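Local coordinates for CYTH domain-containing protein (Pyrococcus horikoshii, PDB 2DC4), which is of unknown function but belongs to the CYTH family, whose characterised members typically act on triphosphate-containing substrates inside a tunnel-like beta barrel, at residues E29-V34 / V98-W103; P41-V46 / T58-L63; K54-Y59 / E72-V77. One frame throughout, in Å; residues are numbered along the deposited sequence.

Contact 1: residues E29-V34 / V98-W103; sequences EEQEDV and VKKRRW
Gln-31 of strand 24-36 meets both Lys-100 and Arg-102 of strand 94-107, and these three side chains form the centre of the tightly packed face of an antiparallel pair. Gln-31 OE1 accepts from Lys-100 NZ at 2.9 Å, with the donor almost in line with the amide C=O. The same OE1 sits over the centre of the Arg-102 guanidinium, 3.6 Å above its plane, while amide and guanidinium planes are turned 65° from each other. The amide nitrogen is used within its own strand: Gln-31 NE2 donates to Glu-29 OE1 at 2.8 Å, close to the amide plane, so both ends of the amide fix its rotation. Lys-100 CG lies between the backbone N and the carbonyl carbon (chi1 77°), and two further bends in the chain bring NZ back over the neighbouring strand. There NZ also makes a weak salt bridge to Asp-33 OD2 at 3.4 Å; two waters also bridge the pair, one of them bound only weakly to OD2. A third water joins Glu-29 OE1 to Arg-102 NH1. Asp-33 OD1 is bound by Arg-47, and Arg-102 NE by Asn-115. A leucine in place of Gln-31 would probably leave the Lys-100 ammonium without its short direct bond and let the Glu-29 carboxylate turn.

The other face is looser and partly exposed. Glu-32 and Lys-99 run side by side, OE1 receiving NZ at 3.0 Å from above the carboxylate plane, and Glu-32 OE2 pairs with Lys-48. Glu-30 OE1 and Arg-101 NE are 4.0 Å apart, a long salt bridge. Six backbone hydrogen bonds join the two strands between these faces. A dense polar network on one face of neighbouring antiparallel strands is consistent with the charged tunnel lining of a CYTH barrel.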
loop_
_atom_site.group_PDB
_atom_site.type_symbol
_atom_site.label_atom_id
_atom_site.label_comp_id
_atom_site.label_asym_id
_atom_site.label_seq_id
_atom_site.Cartn_x
_atom_site.Cartn_y
_atom_site.Cartn_z
ATOM N N GLU A 29 -9.146 12.397 -15.364
ATOM C CA GLU A 29 -8.195 12.102 -14.293
ATOM C C GLU A 29 -6.791 12.526 -14.713
ATOM O O GLU A 29 -6.292 12.087 -15.747
ATOM C CB GLU A 29 -8.189 10.604 -13.952
ATOM C CG GLU A 29 -9.477 10.103 -13.301
ATOM C CD GLU A 29 -9.418 8.638 -12.893
ATOM O OE1 GLU A 29 -8.448 7.943 -13.262
ATOM O OE2 GLU A 29 -10.355 8.173 -12.205
ATOM N N GLU A 30 -6.167 13.391 -13.917
ATOM C CA GLU A 30 -4.803 13.832 -14.196
ATOM C C GLU A 30 -3.945 12.880 -13.379
ATOM O O GLU A 30 -3.850 13.001 -12.156
ATOM C CB GLU A 30 -4.607 15.279 -13.746
ATOM C CG GLU A 30 -5.539 16.251 -14.464
ATOM C CD GLU A 30 -5.267 17.697 -14.113
ATOM O OE1 GLU A 30 -4.126 18.153 -14.332
ATOM O OE2 GLU A 30 -6.195 18.380 -13.624
ATOM N N GLN A 31 -3.324 11.923 -14.066
ATOM C CA GLN A 31 -2.541 10.890 -13.406
ATOM C C GLN A 31 -1.030 10.996 -13.521
ATOM O O GLN A 31 -0.489 11.461 -14.524
ATOM C CB GLN A 31 -2.964 9.518 -13.943
ATOM C CG GLN A 31 -4.465 9.356 -14.160
ATOM C CD GLN A 31 -4.814 8.005 -14.745
ATOM O OE1 GLN A 31 -4.075 7.468 -15.571
ATOM N NE2 GLN A 31 -5.951 7.446 -14.328
ATOM N N GLU A 32 -0.356 10.542 -12.472
ATOM C CA GLU A 32 1.097 10.513 -12.434
ATOM C C GLU A 32 1.442 9.146 -11.863
ATOM O O GLU A 32 1.124 8.858 -10.706
ATOM C CB GLU A 32 1.647 11.616 -11.523
ATOM C CG GLU A 32 3.171 11.666 -11.482
ATOM C CD GLU A 32 3.709 12.795 -10.619
ATOM O OE1 GLU A 32 3.231 13.939 -10.770
ATOM O OE2 GLU A 32 4.618 12.537 -9.801
ATOM N N ASP A 33 2.062 8.301 -12.686
ATOM C CA ASP A 33 2.440 6.953 -12.276
ATOM C C ASP A 33 3.938 6.778 -12.148
ATOM O O ASP A 33 4.683 7.086 -13.074
ATOM C CB ASP A 33 1.955 5.908 -13.286
ATOM C CG ASP A 33 0.469 5.958 -13.522
ATOM O OD1 ASP A 33 -0.259 6.433 -12.633
ATOM O OD2 ASP A 33 0.031 5.500 -14.602
ATOM N N VAL A 34 4.380 6.273 -11.001
ATOM C CA VAL A 34 5.796 6.007 -10.799
ATOM C C VAL A 34 5.956 4.490 -10.880
ATOM O O VAL A 34 5.451 3.746 -10.033
ATOM C CB VAL A 34 6.291 6.526 -9.429
ATOM C CG1 VAL A 34 7.723 6.080 -9.189
ATOM C CG2 VAL A 34 6.200 8.037 -9.394
ATOM N N VAL A 98 5.104 8.037 -15.716
ATOM C CA VAL A 98 4.164 8.312 -16.795
ATOM C C VAL A 98 3.143 9.326 -16.310
ATOM O O VAL A 98 2.493 9.117 -15.286
ATOM C CB VAL A 98 3.406 7.042 -17.248
ATOM C CG1 VAL A 98 2.387 7.408 -18.328
ATOM C CG2 VAL A 98 4.384 5.998 -17.772
ATOM N N LYS A 99 3.004 10.420 -17.049
ATOM C CA LYS A 99 2.052 11.460 -16.697
ATOM C C LYS A 99 1.046 11.589 -17.823
ATOM O O LYS A 99 1.419 11.714 -18.991
ATOM C CB LYS A 99 2.767 12.794 -16.487
ATOM C CG LYS A 99 3.762 12.781 -15.336
ATOM C CD LYS A 99 4.428 14.140 -15.157
ATOM C CE LYS A 99 3.417 15.217 -14.790
ATOM N NZ LYS A 99 2.705 14.906 -13.517
ATOM N N LYS A 100 -0.234 11.560 -17.484
ATOM C CA LYS A 100 -1.242 11.666 -18.522
ATOM C C LYS A 100 -2.529 12.294 -18.025
ATOM O O LYS A 100 -2.782 12.359 -16.823
ATOM C CB LYS A 100 -1.553 10.276 -19.078
ATOM C CG LYS A 100 -2.438 9.445 -18.155
ATOM C CD LYS A 100 -2.870 8.137 -18.811
ATOM C CE LYS A 100 -1.855 7.022 -18.601
ATOM N NZ LYS A 100 -1.875 6.515 -17.191
ATOM N N ARG A 101 -3.333 12.770 -18.968
ATOM C CA ARG A 101 -4.631 13.339 -18.650
ATOM C C ARG A 101 -5.585 12.357 -19.326
ATOM O O ARG A 101 -5.550 12.189 -20.543
ATOM C CB ARG A 101 -4.766 14.735 -19.250
ATOM C CG ARG A 101 -5.854 15.572 -18.618
ATOM C CD ARG A 101 -5.407 17.026 -18.499
ATOM N NE ARG A 101 -6.295 17.812 -17.648
ATOM C CZ ARG A 101 -7.482 18.276 -18.026
ATOM N NH1 ARG A 101 -7.931 18.038 -19.249
ATOM N NH2 ARG A 101 -8.217 18.985 -17.180
ATOM N N ARG A 102 -6.422 11.698 -18.530
ATOM C CA ARG A 102 -7.345 10.693 -19.048
ATOM C C ARG A 102 -8.817 11.088 -19.029
ATOM O O ARG A 102 -9.346 11.529 -18.005
ATOM C CB ARG A 102 -7.157 9.391 -18.260
ATOM C CG ARG A 102 -8.144 8.279 -18.608
ATOM C CD ARG A 102 -7.856 7.026 -17.783
ATOM N NE ARG A 102 -6.619 6.373 -18.204
ATOM C CZ ARG A 102 -6.073 5.323 -17.596
ATOM N NH1 ARG A 102 -6.650 4.791 -16.527
ATOM N NH2 ARG A 102 -4.944 4.801 -18.058
ATOM N N TRP A 103 -9.464 10.935 -20.184
ATOM C CA TRP A 103 -10.886 11.207 -20.357
ATOM C C TRP A 103 -11.551 9.834 -20.320
ATOM O O TRP A 103 -11.243 8.973 -21.144
ATOM C CB TRP A 103 -11.139 11.850 -21.721
ATOM C CG TRP A 103 -11.037 13.334 -21.725
ATOM C CD1 TRP A 103 -12.072 14.225 -21.755
ATOM C CD2 TRP A 103 -9.840 14.109 -21.710
ATOM N NE1 TRP A 103 -11.591 15.506 -21.761
ATOM C CE2 TRP A 103 -10.221 15.466 -21.733
ATOM C CE3 TRP A 103 -8.476 13.791 -21.679
ATOM C CZ2 TRP A 103 -9.292 16.508 -21.728
ATOM C CZ3 TRP A 103 -7.548 14.827 -21.675
ATOM C CH2 TRP A 103 -7.962 16.169 -21.699
HETATM O O HOH W 1 -8.782 5.417 -14.797
HETATM O O HOH W 2 0.516 4.350 -16.774
HETATM O O HOH W 3 -0.339 8.104 -15.593
#

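Contact 2: residues P41-V46 / T58-L63; sequences PKLLRV and TYKEIL
Lys-42 spends its ammonium on two acceptors of the facing strand, Glu-61 and Tyr-59. Its NZ forms a salt bridge with Glu-61 OE2 at 2.8 Å, coming from well above the carboxylate plane, and donates to Tyr-59 OH at 2.9 Å. The lysine chain is extended until its last torsion (chi4 -58°), which turns NZ in between the two oxygens, while CD passes at the edge of the tyrosine ring, near its plane. The phenol oxygen, at the end of a buried ring, thus has a charged donor.

Backbone groups facing across the pair are met by five hydrogen bonds. Leu-43 and Lys-60 exchange two: Leu-43 N to Lys-60 O is 2.7 Å, and Lys-60 N to Leu-43 O is 2.9 Å. Arg-45 and Thr-58 exchange two more, and Ile-62 N donates to Pro-41 O at 3.0 Å; beside this last bond Pro-41 CB packs on Ile-62 CB at 3.7 Å, next to a cis peptide bond.

On the face of Leu-43, Arg-45, Thr-58 and Lys-60, the cations have partners outside the two segments. Arg-45 NH1 binds Tyr-35 OH, and Lys-60 makes a cation-pi contact with Phe-70 and weak, long ion pairs with Glu-2 and Glu-72. Arg-45 NH2 and Lys-60 NZ lie 4.0 Å apart, consistent with a lining able to take an anionic ligand, as in other CYTH proteins. On the other face, Leu-44 and Tyr-59 pack against Leu-86 of the second subunit. The whole is a beta hairpin in the wall of the CYTH barrel, basic on one face and built into the dimer contact on the other.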
loop_
_atom_site.group_PDB
_atom_site.type_symbol
_atom_site.label_atom_id
_atom_site.label_comp_id
_atom_site.label_asym_id
_atom_site.label_seq_id
_atom_site.Cartn_x
_atom_site.Cartn_y
_atom_site.Cartn_z
ATOM N N PRO A 41 6.969 -10.832 -17.030
ATOM C CA PRO A 41 6.233 -9.721 -17.639
ATOM C C PRO A 41 5.388 -8.989 -16.599
ATOM O O PRO A 41 4.209 -8.724 -16.827
ATOM C CB PRO A 41 5.363 -10.435 -18.652
ATOM C CG PRO A 41 4.906 -11.618 -17.847
ATOM C CD PRO A 41 6.159 -12.061 -17.080
ATOM N N LYS A 42 5.992 -8.663 -15.461
ATOM C CA LYS A 42 5.269 -7.991 -14.389
ATOM C C LYS A 42 5.484 -6.479 -14.341
ATOM O O LYS A 42 6.529 -5.974 -14.750
ATOM C CB LYS A 42 5.657 -8.617 -13.049
ATOM C CG LYS A 42 5.438 -10.123 -13.018
ATOM C CD LYS A 42 5.963 -10.745 -11.739
ATOM C CE LYS A 42 5.793 -12.253 -11.761
ATOM N NZ LYS A 42 4.364 -12.642 -11.941
ATOM N N LEU A 43 4.478 -5.772 -13.829
ATOM C CA LEU A 43 4.509 -4.314 -13.703
ATOM C C LEU A 43 4.121 -3.903 -12.289
ATOM O O LEU A 43 3.305 -4.560 -11.649
ATOM C CB LEU A 43 3.511 -3.672 -14.671
ATOM C CG LEU A 43 3.693 -3.873 -16.175
ATOM C CD1 LEU A 43 2.442 -3.383 -16.902
ATOM C CD2 LEU A 43 4.921 -3.117 -16.646
ATOM N N LEU A 44 4.703 -2.808 -11.813
ATOM C CA LEU A 44 4.391 -2.285 -10.485
ATOM C C LEU A 44 4.459 -0.772 -10.541
ATOM O O LEU A 44 5.446 -0.202 -11.009
ATOM C CB LEU A 44 5.390 -2.789 -9.435
ATOM C CG LEU A 44 5.194 -2.256 -8.006
ATOM C CD1 LEU A 44 3.830 -2.674 -7.473
ATOM C CD2 LEU A 44 6.299 -2.787 -7.110
ATOM N N ARG A 45 3.417 -0.109 -10.061
ATOM C CA ARG A 45 3.435 1.342 -10.072
ATOM C C ARG A 45 2.614 1.921 -8.942
ATOM O O ARG A 45 1.736 1.260 -8.380
ATOM C CB ARG A 45 2.876 1.880 -11.393
ATOM C CG ARG A 45 1.377 1.705 -11.501
ATOM C CD ARG A 45 0.794 2.173 -12.825
ATOM N NE ARG A 45 -0.646 1.936 -12.837
ATOM C CZ ARG A 45 -1.322 1.484 -13.887
ATOM N NH1 ARG A 45 -0.691 1.216 -15.021
ATOM N NH2 ARG A 45 -2.631 1.284 -13.793
ATOM N N VAL A 46 2.927 3.164 -8.606
ATOM C CA VAL A 46 2.196 3.907 -7.597
ATOM C C VAL A 46 1.581 5.054 -8.383
ATOM O O VAL A 46 2.294 5.844 -9.004
ATOM C CB VAL A 46 3.114 4.489 -6.514
ATOM C CG1 VAL A 46 2.315 5.432 -5.623
ATOM C CG2 VAL A 46 3.731 3.368 -5.695
ATOM N N THR A 58 -0.577 -0.390 -7.845
ATOM C CA THR A 58 -1.084 -1.330 -8.834
ATOM C C THR A 58 -0.010 -2.299 -9.311
ATOM O O THR A 58 1.118 -1.908 -9.620
ATOM C CB THR A 58 -1.649 -0.610 -10.076
ATOM O OG1 THR A 58 -0.575 0.030 -10.766
ATOM C CG2 THR A 58 -2.688 0.428 -9.689
ATOM N N TYR A 59 -0.383 -3.570 -9.359
ATOM C CA TYR A 59 0.494 -4.646 -9.809
ATOM C C TYR A 59 -0.192 -5.296 -10.998
ATOM O O TYR A 59 -1.400 -5.538 -10.967
ATOM C CB TYR A 59 0.667 -5.688 -8.702
ATOM C CG TYR A 59 1.346 -6.974 -9.141
ATOM C CD1 TYR A 59 2.735 -7.092 -9.148
ATOM C CD2 TYR A 59 0.591 -8.076 -9.542
ATOM C CE1 TYR A 59 3.357 -8.278 -9.541
ATOM C CE2 TYR A 59 1.201 -9.265 -9.939
ATOM C CZ TYR A 59 2.582 -9.360 -9.933
ATOM O OH TYR A 59 3.191 -10.543 -10.305
ATOM N N LYS A 60 0.577 -5.576 -12.041
ATOM C CA LYS A 60 0.018 -6.222 -13.218
ATOM C C LYS A 60 0.940 -7.293 -13.755
ATOM O O LYS A 60 2.162 -7.205 -13.641
ATOM C CB LYS A 60 -0.237 -5.214 -14.337
ATOM C CG LYS A 60 -1.354 -4.223 -14.081
ATOM C CD LYS A 60 -1.660 -3.435 -15.346
ATOM C CE LYS A 60 -2.776 -2.427 -15.120
ATOM N NZ LYS A 60 -3.128 -1.687 -16.366
ATOM N N GLU A 61 0.332 -8.315 -14.335
ATOM C CA GLU A 61 1.078 -9.398 -14.946
ATOM C C GLU A 61 0.506 -9.573 -16.344
ATOM O O GLU A 61 -0.684 -9.837 -16.497
ATOM C CB GLU A 61 0.914 -10.692 -14.149
ATOM C CG GLU A 61 1.476 -11.914 -14.857
ATOM C CD GLU A 61 1.563 -13.123 -13.953
ATOM O OE1 GLU A 61 0.529 -13.499 -13.360
ATOM O OE2 GLU A 61 2.668 -13.696 -13.837
ATOM N N ILE A 62 1.353 -9.396 -17.355
ATOM C CA ILE A 62 0.936 -9.551 -18.746
ATOM C C ILE A 62 0.663 -11.031 -18.969
ATOM O O ILE A 62 1.489 -11.871 -18.616
ATOM C CB ILE A 62 2.048 -9.131 -19.728
ATOM C CG1 ILE A 62 2.678 -7.807 -19.293
ATOM C CG2 ILE A 62 1.480 -9.035 -21.138
ATOM C CD1 ILE A 62 1.711 -6.670 -19.163
ATOM N N LEU A 63 -0.477 -11.348 -19.574
ATOM C CA LEU A 63 -0.838 -12.743 -19.805
ATOM C C LEU A 63 -0.747 -13.181 -21.265
ATOM O O LEU A 63 -0.826 -14.374 -21.558
ATOM C CB LEU A 63 -2.252 -13.002 -19.281
ATOM C CG LEU A 63 -2.520 -12.580 -17.830
ATOM C CD1 LEU A 63 -3.974 -12.858 -17.476
ATOM C CD2 LEU A 63 -1.583 -13.323 -16.889
#

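Contact 3: residues K54-Y59 / E72-V77; sequences KSYITY and ELEFEV
Lys-54 and Glu-76 open the pairing of strands 54-62 and 69-76, a beta hairpin of the CYTH barrel. Bent at chi2 (-70°), the lysine brings NZ to Glu-76 OE1 at 3.0 Å, from above the carboxylate plane, and a water links NZ to OE2, which Gln-78 also binds. Ser-55 O accepts from Val-77 N, and a second water ties Ser-55 N to Glu-76 OE2 and Val-77 O.

Tyr-56 leans along the opposite strand, its ring carbon CD2 3.5 Å from Glu-76 CA in an oblique approach, and the Glu-74 CG methylene lies obliquely to the same ring. A third water joins Tyr-56 OH to Glu-76 OE1.

Ile-57 turns to the other face, exchanging two backbone hydrogen bonds with Phe-75. Its CB lies 4.0 Å above the Phe-75 ring plane, offset toward the rim, while its CG1 meets Val-77 CG1 at 3.6 Å, the two side chains crossing at about a right angle. Phe-75 can come beneath the isoleucine because its CG sits between the backbone N and the carbonyl carbon (chi1 59°). This face is covered by the second subunit: Ile-57 packs on Leu-86, Leu-73 on Gly-82 and Phe-75 on Asp-79 of that chain, and the Glu-76 backbone hydrogen-bonds to it.

Thr-58 directs its methyl group to Glu-74, side by side with the glutamate chain, CG2 being 3.3 Å from Glu-74 CG. At Tyr-59 the backbones bond both ways with Leu-73, and Tyr-59 N reaches Leu-73 O at 2.8 Å.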
loop_
_atom_site.group_PDB
_atom_site.type_symbol
_atom_site.label_atom_id
_atom_site.label_comp_id
_atom_site.label_asym_id
_atom_site.label_seq_id
_atom_site.Cartn_x
_atom_site.Cartn_y
_atom_site.Cartn_z
ATOM N N LYS A 54 -6.933 10.935 -5.114
ATOM C CA LYS A 54 -6.828 9.486 -4.927
ATOM C C LYS A 54 -5.441 8.952 -5.287
ATOM O O LYS A 54 -4.764 9.498 -6.160
ATOM C CB LYS A 54 -7.869 8.768 -5.787
ATOM C CG LYS A 54 -9.314 8.967 -5.356
ATOM C CD LYS A 54 -9.596 8.255 -4.043
ATOM C CE LYS A 54 -11.090 8.074 -3.838
ATOM N NZ LYS A 54 -11.393 7.373 -2.558
ATOM N N SER A 55 -5.017 7.890 -4.602
ATOM C CA SER A 55 -3.723 7.268 -4.869
ATOM C C SER A 55 -3.895 5.760 -4.811
ATOM O O SER A 55 -4.728 5.255 -4.048
ATOM C CB SER A 55 -2.671 7.700 -3.837
ATOM O OG SER A 55 -2.450 9.097 -3.892
ATOM N N TYR A 56 -3.122 5.049 -5.625
ATOM C CA TYR A 56 -3.206 3.590 -5.675
ATOM C C TYR A 56 -1.869 2.896 -5.867
ATOM O O TYR A 56 -0.900 3.483 -6.346
ATOM C CB TYR A 56 -4.090 3.134 -6.852
ATOM C CG TYR A 56 -5.490 3.670 -6.839
ATOM C CD1 TYR A 56 -5.782 4.935 -7.352
ATOM C CD2 TYR A 56 -6.523 2.935 -6.264
ATOM C CE1 TYR A 56 -7.077 5.453 -7.286
ATOM C CE2 TYR A 56 -7.812 3.441 -6.191
ATOM C CZ TYR A 56 -8.084 4.698 -6.698
ATOM O OH TYR A 56 -9.358 5.198 -6.592
ATOM N N ILE A 57 -1.823 1.632 -5.470
ATOM C CA ILE A 57 -0.653 0.817 -5.739
ATOM C C ILE A 57 -1.249 -0.172 -6.724
ATOM O O ILE A 57 -2.334 -0.712 -6.478
ATOM C CB ILE A 57 -0.142 0.033 -4.522
ATOM C CG1 ILE A 57 0.505 0.995 -3.524
ATOM C CG2 ILE A 57 0.853 -1.042 -4.990
ATOM C CD1 ILE A 57 1.093 0.315 -2.290
ATOM N N THR A 58 -0.577 -0.390 -7.845
ATOM C CA THR A 58 -1.084 -1.330 -8.834
ATOM C C THR A 58 -0.010 -2.299 -9.311
ATOM O O THR A 58 1.118 -1.908 -9.620
ATOM C CB THR A 58 -1.649 -0.610 -10.076
ATOM O OG1 THR A 58 -0.575 0.030 -10.766
ATOM C CG2 THR A 58 -2.688 0.428 -9.689
ATOM N N TYR A 59 -0.383 -3.570 -9.359
ATOM C CA TYR A 59 0.494 -4.646 -9.809
ATOM C C TYR A 59 -0.192 -5.296 -10.998
ATOM O O TYR A 59 -1.400 -5.538 -10.967
ATOM C CB TYR A 59 0.667 -5.688 -8.702
ATOM C CG TYR A 59 1.346 -6.974 -9.141
ATOM C CD1 TYR A 59 2.735 -7.092 -9.148
ATOM C CD2 TYR A 59 0.591 -8.076 -9.542
ATOM C CE1 TYR A 59 3.357 -8.278 -9.541
ATOM C CE2 TYR A 59 1.201 -9.265 -9.939
ATOM C CZ TYR A 59 2.582 -9.360 -9.933
ATOM O OH TYR A 59 3.191 -10.543 -10.305
ATOM N N GLU A 72 -4.728 -7.938 -12.848
ATOM C CA GLU A 72 -4.473 -6.685 -12.152
ATOM C C GLU A 72 -4.831 -6.735 -10.679
ATOM O O GLU A 72 -5.889 -7.232 -10.301
ATOM C CB GLU A 72 -5.241 -5.539 -12.815
ATOM C CG GLU A 72 -5.083 -4.204 -12.097
ATOM C CD GLU A 72 -5.837 -3.077 -12.772
ATOM O OE1 GLU A 72 -7.062 -3.212 -12.972
ATOM O OE2 GLU A 72 -5.206 -2.052 -13.102
ATOM N N LEU A 73 -3.929 -6.221 -9.852
ATOM C CA LEU A 73 -4.142 -6.153 -8.416
ATOM C C LEU A 73 -3.966 -4.683 -8.090
ATOM O O LEU A 73 -2.861 -4.149 -8.189
ATOM C CB LEU A 73 -3.102 -6.986 -7.674
ATOM C CG LEU A 73 -3.141 -6.930 -6.143
ATOM C CD1 LEU A 73 -4.490 -7.419 -5.624
ATOM C CD2 LEU A 73 -2.016 -7.778 -5.589
ATOM N N GLU A 74 -5.059 -4.027 -7.725
ATOM C CA GLU A 74 -5.011 -2.604 -7.426
ATOM C C GLU A 74 -5.793 -2.241 -6.181
ATOM O O GLU A 74 -6.927 -2.693 -5.986
ATOM C CB GLU A 74 -5.574 -1.802 -8.605
ATOM C CG GLU A 74 -5.658 -0.301 -8.351
ATOM C CD GLU A 74 -6.435 0.429 -9.426
ATOM O OE1 GLU A 74 -7.644 0.153 -9.579
ATOM O OE2 GLU A 74 -5.840 1.275 -10.123
ATOM N N PHE A 75 -5.185 -1.424 -5.330
ATOM C CA PHE A 75 -5.875 -0.978 -4.135
ATOM C C PHE A 75 -5.458 0.431 -3.776
ATOM O O PHE A 75 -4.346 0.871 -4.077
ATOM C CB PHE A 75 -5.656 -1.947 -2.958
ATOM C CG PHE A 75 -4.222 -2.145 -2.570
ATOM C CD1 PHE A 75 -3.606 -1.298 -1.648
ATOM C CD2 PHE A 75 -3.491 -3.207 -3.094
ATOM C CE1 PHE A 75 -2.281 -1.512 -1.256
ATOM C CE2 PHE A 75 -2.172 -3.431 -2.708
ATOM C CZ PHE A 75 -1.561 -2.583 -1.786
ATOM N N GLU A 76 -6.381 1.146 -3.153
ATOM C CA GLU A 76 -6.154 2.525 -2.763
ATOM C C GLU A 76 -5.248 2.639 -1.544
ATOM O O GLU A 76 -5.327 1.818 -0.639
ATOM C CB GLU A 76 -7.497 3.182 -2.445
ATOM C CG GLU A 76 -7.421 4.682 -2.239
ATOM C CD GLU A 76 -8.733 5.275 -1.752
ATOM O OE1 GLU A 76 -9.804 4.844 -2.222
ATOM O OE2 GLU A 76 -8.693 6.187 -0.905
ATOM N N VAL A 77 -4.379 3.650 -1.540
ATOM C CA VAL A 77 -3.507 3.912 -0.395
ATOM C C VAL A 77 -3.673 5.381 -0.039
ATOM O O VAL A 77 -4.063 6.189 -0.881
ATOM C CB VAL A 77 -2.012 3.607 -0.684
ATOM C CG1 VAL A 77 -1.862 2.142 -1.101
ATOM C CG2 VAL A 77 -1.458 4.547 -1.750
HETATM O O HOH W 4 -9.382 8.952 -0.666
HETATM O O HOH W 5 -6.200 7.765 -1.855
HETATM O O HOH W 6 -10.657 3.944 -4.477
#

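How the contacts relate
All three contacts lie in one closed, eight-stranded antiparallel barrel. Across it the order 69-76, 54-62, 42-49, 24-36, 94-107 sets contact 3, contact 2 and contact 1 on successive parts of the wall. Contacts 2 and 3 are two consecutive hairpins sharing strand 54-62, with centres about 11 Å apart; both touch the second subunit. Contact 1 closes a long loop in the chain that encloses both. Its centre is about 17 Å from that of contact 2, yet Val-34 N and Val-46 O meet through neighbouring strands 24-36 and 42-49. Contacts 1 and 3 stay about 6 Å apart at their nearest atoms. Sequence-local hairpins and one distant strand pairing thus build a continuous wall.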